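Local coordinates for protein particle-associated glycoside hydrolase (Acinetobacter phage Fri1, PDB 6C72) that probably depolymerises the capsular polysaccharide of Acinetobacter baumannii as a trimeric phage tailspike, degrading the host capsule during virus entry, at residues G149-F154 and A231-T236; Q188-P193 and A199-L204; E242-R247 and H257-C262; G248-S253 and L274-D279. One frame throughout, in Å; residues are numbered along the deposited sequence.

Contact 1: residues G149-F154 and A231-T236. With ZN (zinc ion), chain O.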
loop_
_atom_site.group_PDB
_atom_site.type_symbol
_atom_site.label_atom_id
_atom_site.label_comp_id
_atom_site.label_asym_id
_atom_site.label_seq_id
_atom_site.Cartn_x
_atom_site.Cartn_y
_atom_site.Cartn_z
ATOM N N GLY A 149 -28.249 11.960 7.110
ATOM C CA GLY A 149 -29.450 11.457 7.737
ATOM C C GLY A 149 -29.278 11.236 9.230
ATOM O O GLY A 149 -28.276 11.609 9.841
ATOM N N THR A 150 -30.288 10.591 9.814
ATOM C CA THR A 150 -30.374 10.329 11.244
ATOM C C THR A 150 -30.539 8.831 11.448
ATOM O O THR A 150 -31.501 8.239 10.953
ATOM C CB THR A 150 -31.559 11.080 11.872
ATOM O OG1 THR A 150 -31.429 12.495 11.649
ATOM C CG2 THR A 150 -31.667 10.802 13.378
ATOM N N PHE A 151 -29.611 8.219 12.177
ATOM C CA PHE A 151 -29.777 6.817 12.540
ATOM C C PHE A 151 -31.044 6.638 13.383
ATOM O O PHE A 151 -31.418 7.507 14.181
ATOM C CB PHE A 151 -28.556 6.299 13.316
ATOM C CG PHE A 151 -27.295 6.185 12.481
ATOM C CD1 PHE A 151 -27.183 5.226 11.492
ATOM C CD2 PHE A 151 -26.221 7.040 12.699
ATOM C CE1 PHE A 151 -26.030 5.131 10.728
ATOM C CE2 PHE A 151 -25.073 6.962 11.936
ATOM C CZ PHE A 151 -24.968 6.002 10.951
ATOM N N ASP A 152 -31.712 5.503 13.193
ATOM C CA ASP A 152 -32.799 5.171 14.084
ATOM C C ASP A 152 -32.227 4.850 15.464
ATOM O O ASP A 152 -31.016 4.700 15.646
ATOM C CB ASP A 152 -33.636 4.018 13.519
ATOM C CG ASP A 152 -35.108 4.092 13.963
ATOM O OD1 ASP A 152 -35.432 4.921 14.845
ATOM O OD2 ASP A 152 -35.953 3.355 13.413
ATOM N N SER A 153 -33.114 4.781 16.449
ATOM C CA SER A 153 -32.669 4.571 17.817
ATOM C C SER A 153 -31.970 3.221 17.966
ATOM O O SER A 153 -32.335 2.235 17.323
ATOM C CB SER A 153 -33.860 4.658 18.757
ATOM O OG SER A 153 -34.754 3.601 18.480
ATOM N N PHE A 154 -30.919 3.201 18.777
ATOM C CA PHE A 154 -30.195 1.979 19.101
ATOM C C PHE A 154 -30.329 1.712 20.592
ATOM O O PHE A 154 -29.925 2.541 21.413
ATOM C CB PHE A 154 -28.723 2.082 18.704
ATOM C CG PHE A 154 -27.937 0.848 19.005
ATOM C CD1 PHE A 154 -27.943 -0.224 18.125
ATOM C CD2 PHE A 154 -27.183 0.758 20.166
ATOM C CE1 PHE A 154 -27.225 -1.377 18.396
ATOM C CE2 PHE A 154 -26.457 -0.381 20.448
ATOM C CZ PHE A 154 -26.481 -1.459 19.563
ATOM N N ALA A 231 -18.750 9.324 1.014
ATOM C CA ALA A 231 -19.932 8.702 1.599
ATOM C C ALA A 231 -19.524 7.759 2.721
ATOM O O ALA A 231 -18.563 6.990 2.580
ATOM C CB ALA A 231 -20.754 7.936 0.554
ATOM N N LYS A 232 -20.254 7.838 3.838
ATOM C CA LYS A 232 -20.024 6.987 5.001
ATOM C C LYS A 232 -21.354 6.527 5.581
ATOM O O LYS A 232 -22.289 7.324 5.711
ATOM C CB LYS A 232 -19.224 7.722 6.080
ATOM C CG LYS A 232 -17.815 8.020 5.658
ATOM C CD LYS A 232 -17.123 8.980 6.602
ATOM C CE LYS A 232 -15.675 9.227 6.157
ATOM N NZ LYS A 232 -14.788 9.538 7.325
ATOM N N TRP A 233 -21.431 5.240 5.933
ATOM C CA TRP A 233 -22.634 4.652 6.534
ATOM C C TRP A 233 -23.871 4.938 5.674
ATOM O O TRP A 233 -24.869 5.503 6.131
ATOM C CB TRP A 233 -22.826 5.148 7.963
ATOM C CG TRP A 233 -21.705 4.781 8.850
ATOM C CD1 TRP A 233 -20.720 5.610 9.311
ATOM C CD2 TRP A 233 -21.442 3.491 9.417
ATOM N NE1 TRP A 233 -19.854 4.916 10.125
ATOM C CE2 TRP A 233 -20.272 3.613 10.206
ATOM C CE3 TRP A 233 -22.071 2.244 9.328
ATOM C CZ2 TRP A 233 -19.723 2.535 10.903
ATOM C CZ3 TRP A 233 -21.525 1.174 10.020
ATOM C CH2 TRP A 233 -20.363 1.328 10.800
ATOM N N VAL A 234 -23.781 4.569 4.398
ATOM C CA VAL A 234 -24.881 4.699 3.453
ATOM C C VAL A 234 -25.173 3.332 2.855
ATOM O O VAL A 234 -24.262 2.653 2.371
ATOM C CB VAL A 234 -24.564 5.720 2.344
ATOM C CG1 VAL A 234 -25.528 5.543 1.189
ATOM C CG2 VAL A 234 -24.667 7.128 2.899
ATOM N N ASP A 235 -26.441 2.941 2.875
ATOM C CA ASP A 235 -26.918 1.765 2.171
ATOM C C ASP A 235 -27.739 2.215 0.971
ATOM O O ASP A 235 -28.313 3.309 0.971
ATOM C CB ASP A 235 -27.767 0.873 3.087
ATOM C CG ASP A 235 -26.967 0.285 4.256
ATOM O OD1 ASP A 235 -25.748 0.547 4.368
ATOM O OD2 ASP A 235 -27.562 -0.460 5.062
ATOM N N THR A 236 -27.740 1.402 -0.080
ATOM C CA THR A 236 -28.594 1.634 -1.238
ATOM C C THR A 236 -29.291 0.333 -1.602
ATOM O O THR A 236 -28.666 -0.730 -1.613
ATOM C CB THR A 236 -27.805 2.175 -2.457
ATOM O OG1 THR A 236 -26.785 1.240 -2.828
ATOM C CG2 THR A 236 -27.166 3.524 -2.151
HETATM ZN ZN ZN O . -37.674 4.310 15.118
#
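At a corner of the parallel beta-helix, F151 and W233 form an offset edge-to-face aromatic pair between coils that are not immediate neighbours. The F151 ring presents its edge to the indole: its centroid lies 6.0 Å from that of the five-membered ring of W233, and the planes stand at 81°. The touch itself is narrow. F151 CZ reaches W233 CB at 3.8 Å, with that methylene near the plane of the phenyl ring, and CG of the indole follows closely behind. In W233 the backbone takes positive phi and psi, which turns the chain from strand 230-232 into strand 234-237, and CG lies anti to the carbonyl carbon (chi1 -61°), turning the indole so that its five-membered ring offers its face to the F151 edge.

Next along the chain from F151, D152 plays a different role. Its carboxylate binds zinc, with OD1 2.3 Å and OD2 2.6 Å from the metal, and E100 belongs to the same zinc site. OD1 also accepts a hydrogen bond from the backbone N of S153 at 2.8 Å, on its anti side though well out of the carboxylate plane, a bond that restrains the rotation of the group bound to the metal.

N144 and G198 of a second subunit pack on F151 and W233, and the indole also meets Y175 edge-to-face and packs on N261 at the following corner. N203 sits at the corner between the two aromatic residues, its side chain touching F151 and its backbone bonded to K232, so strands 200-202 and 204-207 run beside 230-232 and 234-237.

Contact 2: residues Q188-P193 and A199-L204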
loop_
_atom_site.group_PDB
_atom_site.type_symbol
_atom_site.label_atom_id
_atom_site.label_comp_id
_atom_site.label_asym_id
_atom_site.label_seq_id
_atom_site.Cartn_x
_atom_site.Cartn_y
_atom_site.Cartn_z
ATOM N N GLN A 188 -32.497 9.997 -10.646
ATOM C CA GLN A 188 -31.571 9.664 -9.570
ATOM C C GLN A 188 -32.024 10.342 -8.288
ATOM O O GLN A 188 -32.837 11.269 -8.313
ATOM C CB GLN A 188 -30.125 10.060 -9.906
ATOM C CG GLN A 188 -29.836 11.550 -9.895
ATOM C CD GLN A 188 -30.416 12.256 -11.111
ATOM O OE1 GLN A 188 -30.276 11.781 -12.240
ATOM N NE2 GLN A 188 -31.044 13.412 -10.890
ATOM N N VAL A 189 -31.499 9.863 -7.156
ATOM C CA VAL A 189 -31.795 10.521 -5.889
ATOM C C VAL A 189 -30.865 11.707 -5.678
ATOM O O VAL A 189 -31.316 12.834 -5.425
ATOM C CB VAL A 189 -31.689 9.533 -4.710
ATOM C CG1 VAL A 189 -32.044 10.236 -3.400
ATOM C CG2 VAL A 189 -32.570 8.311 -4.916
ATOM N N TYR A 190 -29.559 11.473 -5.823
ATOM C CA TYR A 190 -28.514 12.433 -5.475
ATOM C C TYR A 190 -27.557 12.572 -6.661
ATOM O O TYR A 190 -26.715 11.701 -6.897
ATOM C CB TYR A 190 -27.774 11.971 -4.223
ATOM C CG TYR A 190 -26.993 13.045 -3.499
ATOM C CD1 TYR A 190 -27.337 14.394 -3.617
ATOM C CD2 TYR A 190 -25.891 12.706 -2.698
ATOM C CE1 TYR A 190 -26.627 15.373 -2.935
ATOM C CE2 TYR A 190 -25.160 13.678 -2.018
ATOM C CZ TYR A 190 -25.535 15.006 -2.136
ATOM O OH TYR A 190 -24.819 15.967 -1.458
ATOM N N LEU A 191 -27.675 13.662 -7.407
ATOM C CA LEU A 191 -26.823 13.925 -8.561
ATOM C C LEU A 191 -25.683 14.861 -8.175
ATOM O O LEU A 191 -25.913 15.937 -7.617
ATOM C CB LEU A 191 -27.637 14.528 -9.706
ATOM C CG LEU A 191 -26.872 14.983 -10.953
ATOM C CD1 LEU A 191 -26.219 13.813 -11.674
ATOM C CD2 LEU A 191 -27.787 15.779 -11.878
ATOM N N VAL A 192 -24.457 14.449 -8.458
ATOM C CA VAL A 192 -23.320 15.323 -8.201
ATOM C C VAL A 192 -22.814 15.845 -9.540
ATOM O O VAL A 192 -22.026 15.160 -10.205
ATOM C CB VAL A 192 -22.212 14.601 -7.432
ATOM C CG1 VAL A 192 -21.179 15.599 -6.983
ATOM C CG2 VAL A 192 -22.796 13.819 -6.249
ATOM N N PRO A 193 -23.226 17.044 -9.960
ATOM C CA PRO A 193 -22.859 17.543 -11.291
ATOM C C PRO A 193 -21.356 17.698 -11.433
ATOM O O PRO A 193 -20.611 17.721 -10.452
ATOM C CB PRO A 193 -23.542 18.918 -11.372
ATOM C CG PRO A 193 -24.573 18.901 -10.345
ATOM C CD PRO A 193 -24.065 18.002 -9.229
ATOM N N ALA A 199 -18.536 17.490 -2.098
ATOM C CA ALA A 199 -19.854 17.123 -1.629
ATOM C C ALA A 199 -19.806 15.748 -0.973
ATOM O O ALA A 199 -18.844 14.994 -1.127
ATOM C CB ALA A 199 -20.850 17.122 -2.782
ATOM N N GLY A 200 -20.884 15.411 -0.262
ATOM C CA GLY A 200 -20.950 14.126 0.398
ATOM C C GLY A 200 -22.353 13.757 0.835
ATOM O O GLY A 200 -23.301 14.536 0.721
ATOM N N VAL A 201 -22.460 12.534 1.351
ATOM C CA VAL A 201 -23.690 11.999 1.916
ATOM C C VAL A 201 -23.297 11.005 2.993
ATOM O O VAL A 201 -22.270 10.331 2.882
ATOM C CB VAL A 201 -24.582 11.329 0.840
ATOM C CG1 VAL A 201 -23.851 10.161 0.180
ATOM C CG2 VAL A 201 -25.919 10.858 1.461
ATOM N N SER A 202 -24.107 10.927 4.050
ATOM C CA SER A 202 -23.798 9.975 5.110
ATOM C C SER A 202 -25.022 9.668 5.956
ATOM O O SER A 202 -26.017 10.406 5.960
ATOM C CB SER A 202 -22.662 10.467 6.009
ATOM O OG SER A 202 -23.080 11.524 6.823
ATOM N N ASN A 203 -24.928 8.537 6.662
ATOM C CA ASN A 203 -25.851 8.172 7.735
ATOM C C ASN A 203 -27.296 8.101 7.240
ATOM O O ASN A 203 -28.209 8.635 7.869
ATOM C CB ASN A 203 -25.737 9.142 8.923
ATOM C CG ASN A 203 -24.362 9.147 9.555
ATOM O OD1 ASN A 203 -23.457 8.475 9.083
ATOM N ND2 ASN A 203 -24.201 9.903 10.629
ATOM N N LEU A 204 -27.511 7.416 6.121
ATOM C CA LEU A 204 -28.870 7.241 5.626
ATOM C C LEU A 204 -28.920 6.043 4.692
ATOM O O LEU A 204 -27.890 5.500 4.291
ATOM C CB LEU A 204 -29.384 8.515 4.934
ATOM C CG LEU A 204 -28.572 9.181 3.819
ATOM C CD1 LEU A 204 -28.695 8.465 2.478
ATOM C CD2 LEU A 204 -28.999 10.648 3.692
#
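Y190 reaches V201 and G200 because its CG is anti to the backbone N (chi1 -161°), which carries the phenol across the interior of the coil from one wall to the next. V201 answers with CG1 between its own backbone N and carbonyl carbon (chi1 61°) and CG2 anti to the N; the branch point, CB, rather than a methyl then comes nearest the phenol. CB lies 3.7 Å from Y190 CE2 and approaches the ring obliquely, the two side chains sliding past each other in opposite directions. Beyond V201, the edge of the phenol meets the backbone of G200. The carbonyl oxygen of G200 lies near the ring plane, 3.4 Å from Y190 CE2 and 3.0 Å from Y190 OH. A looser apolar touch, V192 CG1 to A199 CB at 4.5 Å, completes the contact where the segments converge.

Strands 188-192 and 200-202 belong to different faces of the beta-helix, joined by a short loop, and all five touching residues are buried. W181 packs against both Y190 and V201, and I222 of the next coil adds to the cover of V201. On the outer side of strand 188-192, Q188 bonds to E160 and N164 of a third subunit.

Chemically the contact is mostly hydrocarbon, with one polar side-chain group: the phenol oxygen lies beside both the G200 carbonyl oxygen and the A199 methyl, next to main chain as well as apolar surface.

Contact 3: residues E242-R247 and H257-C262. With ZN (zinc ion), chain M.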
loop_
_atom_site.group_PDB
_atom_site.type_symbol
_atom_site.label_atom_id
_atom_site.label_comp_id
_atom_site.label_asym_id
_atom_site.label_seq_id
_atom_site.Cartn_x
_atom_site.Cartn_y
_atom_site.Cartn_z
ATOM N N GLU A 242 -28.342 1.315 -10.785
ATOM C CA GLU A 242 -27.297 1.127 -9.787
ATOM C C GLU A 242 -27.587 1.961 -8.547
ATOM O O GLU A 242 -28.135 3.063 -8.629
ATOM C CB GLU A 242 -25.907 1.510 -10.326
ATOM C CG GLU A 242 -25.279 0.479 -11.245
ATOM C CD GLU A 242 -25.673 0.687 -12.697
ATOM O OE1 GLU A 242 -26.003 1.838 -13.073
ATOM O OE2 GLU A 242 -25.652 -0.301 -13.462
ATOM N N GLY A 243 -27.178 1.436 -7.396
ATOM C CA GLY A 243 -27.182 2.259 -6.202
ATOM C C GLY A 243 -26.175 3.393 -6.278
ATOM O O GLY A 243 -26.432 4.496 -5.791
ATOM N N LEU A 244 -25.026 3.141 -6.904
ATOM C CA LEU A 244 -23.961 4.118 -7.087
ATOM C C LEU A 244 -23.476 4.040 -8.528
ATOM O O LEU A 244 -23.256 2.942 -9.049
ATOM C CB LEU A 244 -22.799 3.848 -6.119
ATOM C CG LEU A 244 -21.477 4.589 -6.349
ATOM C CD1 LEU A 244 -21.598 6.091 -6.140
ATOM C CD2 LEU A 244 -20.357 3.991 -5.490
ATOM N N TYR A 245 -23.321 5.197 -9.167
ATOM C CA TYR A 245 -22.922 5.289 -10.566
ATOM C C TYR A 245 -22.011 6.500 -10.717
ATOM O O TYR A 245 -22.409 7.623 -10.391
ATOM C CB TYR A 245 -24.151 5.403 -11.466
ATOM C CG TYR A 245 -23.889 5.455 -12.957
ATOM C CD1 TYR A 245 -23.858 4.296 -13.714
ATOM C CD2 TYR A 245 -23.721 6.670 -13.612
ATOM C CE1 TYR A 245 -23.647 4.330 -15.076
ATOM C CE2 TYR A 245 -23.506 6.723 -14.982
ATOM C CZ TYR A 245 -23.469 5.544 -15.709
ATOM O OH TYR A 245 -23.263 5.586 -17.075
ATOM N N ILE A 246 -20.786 6.282 -11.181
ATOM C CA ILE A 246 -19.793 7.347 -11.240
ATOM C C ILE A 246 -19.354 7.526 -12.686
ATOM O O ILE A 246 -18.676 6.657 -13.256
ATOM C CB ILE A 246 -18.599 7.051 -10.338
ATOM C CG1 ILE A 246 -19.096 6.673 -8.923
ATOM C CG2 ILE A 246 -17.659 8.240 -10.350
ATOM C CD1 ILE A 246 -18.001 6.548 -7.888
ATOM N N ARG A 247 -19.681 8.677 -13.264
ATOM C CA ARG A 247 -19.283 8.953 -14.640
ATOM C C ARG A 247 -19.034 10.447 -14.778
ATOM O O ARG A 247 -19.983 11.233 -14.784
ATOM C CB ARG A 247 -20.358 8.480 -15.614
ATOM C CG ARG A 247 -19.938 8.602 -17.050
ATOM C CD ARG A 247 -21.033 8.306 -18.037
ATOM N NE ARG A 247 -20.435 8.231 -19.353
ATOM C CZ ARG A 247 -21.096 8.340 -20.500
ATOM N NH1 ARG A 247 -22.409 8.540 -20.492
ATOM N NH2 ARG A 247 -20.433 8.258 -21.655
ATOM N N HIS A 257 -12.671 9.854 -4.891
ATOM C CA HIS A 257 -13.923 9.483 -4.255
ATOM C C HIS A 257 -13.676 8.416 -3.203
ATOM O O HIS A 257 -12.964 7.440 -3.447
ATOM C CB HIS A 257 -14.936 8.995 -5.286
ATOM C CG HIS A 257 -15.209 9.993 -6.365
ATOM N ND1 HIS A 257 -15.519 11.308 -6.092
ATOM C CD2 HIS A 257 -15.252 9.866 -7.712
ATOM C CE1 HIS A 257 -15.735 11.952 -7.227
ATOM N NE2 HIS A 257 -15.581 11.099 -8.223
ATOM N N TYR A 258 -14.311 8.576 -2.054
ATOM C CA TYR A 258 -14.049 7.724 -0.912
ATOM C C TYR A 258 -15.360 7.220 -0.328
ATOM O O TYR A 258 -16.277 8.008 -0.083
ATOM C CB TYR A 258 -13.244 8.484 0.137
ATOM C CG TYR A 258 -12.841 7.617 1.283
ATOM C CD1 TYR A 258 -11.772 6.749 1.176
ATOM C CD2 TYR A 258 -13.550 7.648 2.475
ATOM C CE1 TYR A 258 -11.405 5.941 2.234
ATOM C CE2 TYR A 258 -13.193 6.855 3.531
ATOM C CZ TYR A 258 -12.126 5.994 3.402
ATOM O OH TYR A 258 -11.776 5.192 4.459
ATOM N N PHE A 259 -15.436 5.914 -0.100
ATOM C CA PHE A 259 -16.611 5.264 0.464
ATOM C C PHE A 259 -16.174 4.337 1.587
ATOM O O PHE A 259 -15.257 3.527 1.406
ATOM C CB PHE A 259 -17.378 4.469 -0.603
ATOM C CG PHE A 259 -17.744 5.287 -1.811
ATOM C CD1 PHE A 259 -16.833 5.453 -2.857
ATOM C CD2 PHE A 259 -18.986 5.895 -1.896
ATOM C CE1 PHE A 259 -17.157 6.209 -3.975
ATOM C CE2 PHE A 259 -19.328 6.658 -3.016
ATOM C CZ PHE A 259 -18.400 6.819 -4.067
ATOM N N GLU A 260 -16.820 4.465 2.743
ATOM C CA GLU A 260 -16.516 3.603 3.875
ATOM C C GLU A 260 -17.801 3.196 4.576
ATOM O O GLU A 260 -18.709 4.012 4.727
ATOM C CB GLU A 260 -15.587 4.285 4.876
ATOM C CG GLU A 260 -15.075 3.331 5.933
ATOM C CD GLU A 260 -14.107 3.996 6.874
ATOM O OE1 GLU A 260 -13.625 5.101 6.530
ATOM O OE2 GLU A 260 -13.838 3.425 7.953
ATOM N N ASN A 261 -17.877 1.938 4.999
ATOM C CA ASN A 261 -19.022 1.450 5.768
ATOM C C ASN A 261 -20.323 1.613 4.990
ATOM O O ASN A 261 -21.355 1.969 5.554
ATOM C CB ASN A 261 -19.115 2.149 7.126
ATOM C CG ASN A 261 -17.895 1.892 7.993
ATOM O OD1 ASN A 261 -17.536 0.745 8.246
ATOM N ND2 ASN A 261 -17.240 2.964 8.435
ATOM N N CYS A 262 -20.263 1.413 3.679
ATOM C CA CYS A 262 -21.432 1.529 2.819
ATOM C C CYS A 262 -21.853 0.151 2.333
ATOM O O CYS A 262 -21.026 -0.739 2.158
ATOM C CB CYS A 262 -21.154 2.448 1.616
ATOM S SG CYS A 262 -20.908 4.200 2.058
HETATM ZN ZN ZN M . -11.789 4.193 8.896
HETATM O O HOH W 1 -11.101 2.297 9.672
#
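L244 and I246 close on F259 and H257 inside the beta-helix, and the close packing centres on the phenyl ring. L244 CD2 sits over one face of F259, 4.0 Å from the ring centroid and 24° off the normal, a CH-pi contact displaced toward the CZ-CE2 side of the rim. I246 CD1 comes in obliquely, 3.9 Å from F259 CZ, so both L244 methyls and I246 CD1 meet the end of the phenyl from the opposite wall. The F259 ring is aimed into the interior with CG anti to its carbonyl carbon (chi1 -54°). Alongside is a smaller, oblique touch, I246 CG2 to H257 CD2 at 3.9 Å, where the side chains slide past each other; H257 ND1 accepts a hydrogen bond from the backbone N of F229.

In contrast to this apolar interior, alternate residues of strand 257-260 face the other way and make a polar outer side. There Y258 OH donates to E260 OE1 at 2.8 Å, coming from above the carboxylate plane, while E260 OE2 binds zinc at 2.4 Å. A water lies 2.2 Å from that zinc, and N256 of a second subunit bonds to OE2.

Strands 244-247 and 257-260 run nearly antiparallel (166°), but their axes stay 11.3 Å apart, so they meet through side chains alone. With F282 stacked on F259 from the next coil, the arrangement is that of a parallel beta-helix interior, in which apolar residues of facing walls interlock and similar side chains align from coil to coil.

Contact 4: residues G248-S253 and L274-D279. With ZN (zinc ion), chain H.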
loop_
_atom_site.group_PDB
_atom_site.type_symbol
_atom_site.label_atom_id
_atom_site.label_comp_id
_atom_site.label_asym_id
_atom_site.label_seq_id
_atom_site.Cartn_x
_atom_site.Cartn_y
_atom_site.Cartn_z
ATOM N N GLY A 248 -17.768 10.837 -14.907
ATOM C CA GLY A 248 -17.430 12.227 -15.129
ATOM C C GLY A 248 -17.578 12.620 -16.592
ATOM O O GLY A 248 -18.125 11.889 -17.421
ATOM N N LYS A 249 -17.058 13.806 -16.909
ATOM C CA LYS A 249 -17.076 14.313 -18.271
ATOM C C LYS A 249 -15.676 14.738 -18.690
ATOM O O LYS A 249 -14.790 14.957 -17.855
ATOM C CB LYS A 249 -18.046 15.494 -18.423
ATOM C CG LYS A 249 -19.477 15.145 -18.133
ATOM C CD LYS A 249 -20.393 16.345 -18.361
ATOM C CE LYS A 249 -21.834 16.025 -17.982
ATOM N NZ LYS A 249 -22.731 17.168 -18.263
ATOM N N ASP A 250 -15.486 14.842 -20.005
ATOM C CA ASP A 250 -14.200 15.269 -20.528
ATOM C C ASP A 250 -13.842 16.646 -19.987
ATOM O O ASP A 250 -14.684 17.542 -19.910
ATOM C CB ASP A 250 -14.224 15.316 -22.053
ATOM C CG ASP A 250 -14.282 13.937 -22.685
ATOM O OD1 ASP A 250 -14.234 12.939 -21.931
ATOM O OD2 ASP A 250 -14.339 13.856 -23.941
ATOM N N GLY A 251 -12.585 16.809 -19.596
ATOM C CA GLY A 251 -12.067 18.098 -19.195
ATOM C C GLY A 251 -12.362 18.517 -17.774
ATOM O O GLY A 251 -11.957 19.618 -17.384
ATOM N N VAL A 252 -13.057 17.693 -16.989
ATOM C CA VAL A 252 -13.401 18.026 -15.610
ATOM C C VAL A 252 -13.098 16.829 -14.714
ATOM O O VAL A 252 -13.371 15.680 -15.080
ATOM C CB VAL A 252 -14.879 18.447 -15.477
ATOM C CG1 VAL A 252 -15.203 18.802 -14.034
ATOM C CG2 VAL A 252 -15.164 19.617 -16.393
ATOM N N SER A 253 -12.533 17.098 -13.542
ATOM C CA SER A 253 -12.137 16.016 -12.653
ATOM C C SER A 253 -13.344 15.245 -12.126
ATOM O O SER A 253 -14.378 15.823 -11.787
ATOM C CB SER A 253 -11.319 16.564 -11.489
ATOM O OG SER A 253 -9.978 16.784 -11.882
ATOM N N LEU A 274 -18.638 1.868 -11.867
ATOM C CA LEU A 274 -17.653 2.896 -12.162
ATOM C C LEU A 274 -17.514 2.948 -13.672
ATOM O O LEU A 274 -17.149 1.944 -14.295
ATOM C CB LEU A 274 -16.304 2.596 -11.506
ATOM C CG LEU A 274 -16.294 2.284 -10.006
ATOM C CD1 LEU A 274 -14.867 2.305 -9.484
ATOM C CD2 LEU A 274 -17.148 3.279 -9.251
ATOM N N VAL A 275 -17.779 4.115 -14.258
ATOM C CA VAL A 275 -17.849 4.268 -15.703
ATOM C C VAL A 275 -16.792 5.230 -16.234
ATOM O O VAL A 275 -16.188 4.975 -17.283
ATOM C CB VAL A 275 -19.260 4.726 -16.121
ATOM C CG1 VAL A 275 -19.350 4.931 -17.607
ATOM C CG2 VAL A 275 -20.294 3.714 -15.637
ATOM N N TYR A 276 -16.517 6.318 -15.510
ATOM C CA TYR A 276 -15.547 7.314 -15.971
ATOM C C TYR A 276 -15.081 8.075 -14.729
ATOM O O TYR A 276 -15.775 8.987 -14.271
ATOM C CB TYR A 276 -16.177 8.234 -17.006
ATOM C CG TYR A 276 -15.273 9.235 -17.722
ATOM C CD1 TYR A 276 -13.914 9.339 -17.446
ATOM C CD2 TYR A 276 -15.815 10.093 -18.678
ATOM C CE1 TYR A 276 -13.126 10.265 -18.103
ATOM C CE2 TYR A 276 -15.045 11.025 -19.338
ATOM C CZ TYR A 276 -13.705 11.115 -19.057
ATOM O OH TYR A 276 -12.949 12.052 -19.741
ATOM N N CYS A 277 -13.929 7.678 -14.183
ATOM C CA CYS A 277 -13.429 8.228 -12.926
ATOM C C CYS A 277 -12.068 7.611 -12.645
ATOM O O CYS A 277 -11.686 6.604 -13.245
ATOM C CB CYS A 277 -14.384 7.958 -11.759
ATOM S SG CYS A 277 -14.821 6.194 -11.537
ATOM N N HIS A 278 -11.339 8.221 -11.715
ATOM C CA HIS A 278 -10.107 7.602 -11.249
ATOM C C HIS A 278 -9.897 7.931 -9.776
ATOM O O HIS A 278 -10.529 8.833 -9.221
ATOM C CB HIS A 278 -8.880 7.992 -12.114
ATOM C CG HIS A 278 -8.478 9.436 -12.031
ATOM N ND1 HIS A 278 -7.506 9.891 -11.166
ATOM C CD2 HIS A 278 -8.878 10.517 -12.742
ATOM C CE1 HIS A 278 -7.345 11.191 -11.326
ATOM N NE2 HIS A 278 -8.162 11.595 -12.279
ATOM N N ASP A 279 -9.037 7.128 -9.143
ATOM C CA ASP A 279 -8.652 7.256 -7.737
ATOM C C ASP A 279 -9.879 7.187 -6.821
ATOM O O ASP A 279 -10.271 8.149 -6.165
ATOM C CB ASP A 279 -7.830 8.527 -7.516
ATOM C CG ASP A 279 -6.388 8.369 -7.995
ATOM O OD1 ASP A 279 -6.083 8.621 -9.189
ATOM O OD2 ASP A 279 -5.553 7.964 -7.161
HETATM ZN ZN ZN H . -8.392 13.528 -12.903
HETATM O O HOH W 2 -8.348 15.565 -13.975
HETATM O O HOH W 3 -9.994 13.365 -14.240
HETATM O O HOH W 4 -6.489 13.600 -14.127
HETATM O O HOH W 5 -7.961 14.756 -11.028
#
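Two hydrogen bonds join G248 and D250 to Y276, one through the backbone and one through side chains. The first runs from G248 N to Y276 O, 2.8 Å long and nearly straight at 165°, in the carbonyl plane and on a lone pair. In the second, Y276 OH donates to D250 OD1 at 2.7 Å on the anti side of the carboxylate; the carboxylate and ring planes stand 76° apart, and T309 OG1 is another partner of the same oxygen.

Van der Waals contact follows the phenol, which lies along the backbone from G248 to D250, with Y276 CE2 3.8 Å from K249 C. D250 and G251 form the centre of a type II turn, and the positive phi of G251 suits glycine. K249 leads elsewhere, to E194 and to backbone carbonyls of a third subunit.

Metal binding forms the remaining group. H278 NE2 holds zinc at 2.0 Å, with four waters on the metal; S253 OG, 2.9 Å from water 2, links the loop to it indirectly. At the other nitrogen of the imidazole, H278 ND1 donates to D279 OD1 at 2.7 Å, in the ring plane. This bond fixes the ring's rotation, and the carboxylate would probably polarise it, making NE2 a stronger ligand.

In the fold
All four contacts share one stretch of parallel beta-helix. Contact 2 falls, along the chain, between the two segments of contact 1; contacts 3 and 4 come later, their segments alternating. Strands 200-202, 230-232 and 255-260 are successive neighbours on one face and tie contacts 2, 1 and 3 together, while 188-192, 220-224 and 244-247 run along another. Contacts 2 and 3, with centres about 9 Å apart, span the same interior two coils apart. Contact 4 continues from strand 244-247 to 272-275, its centre about 14 Å from contact 3's and 27 Å from contact 1's. Contacts 1 and 3 both touch the second subunit, 2 and 4 both the third: this region borders both partners.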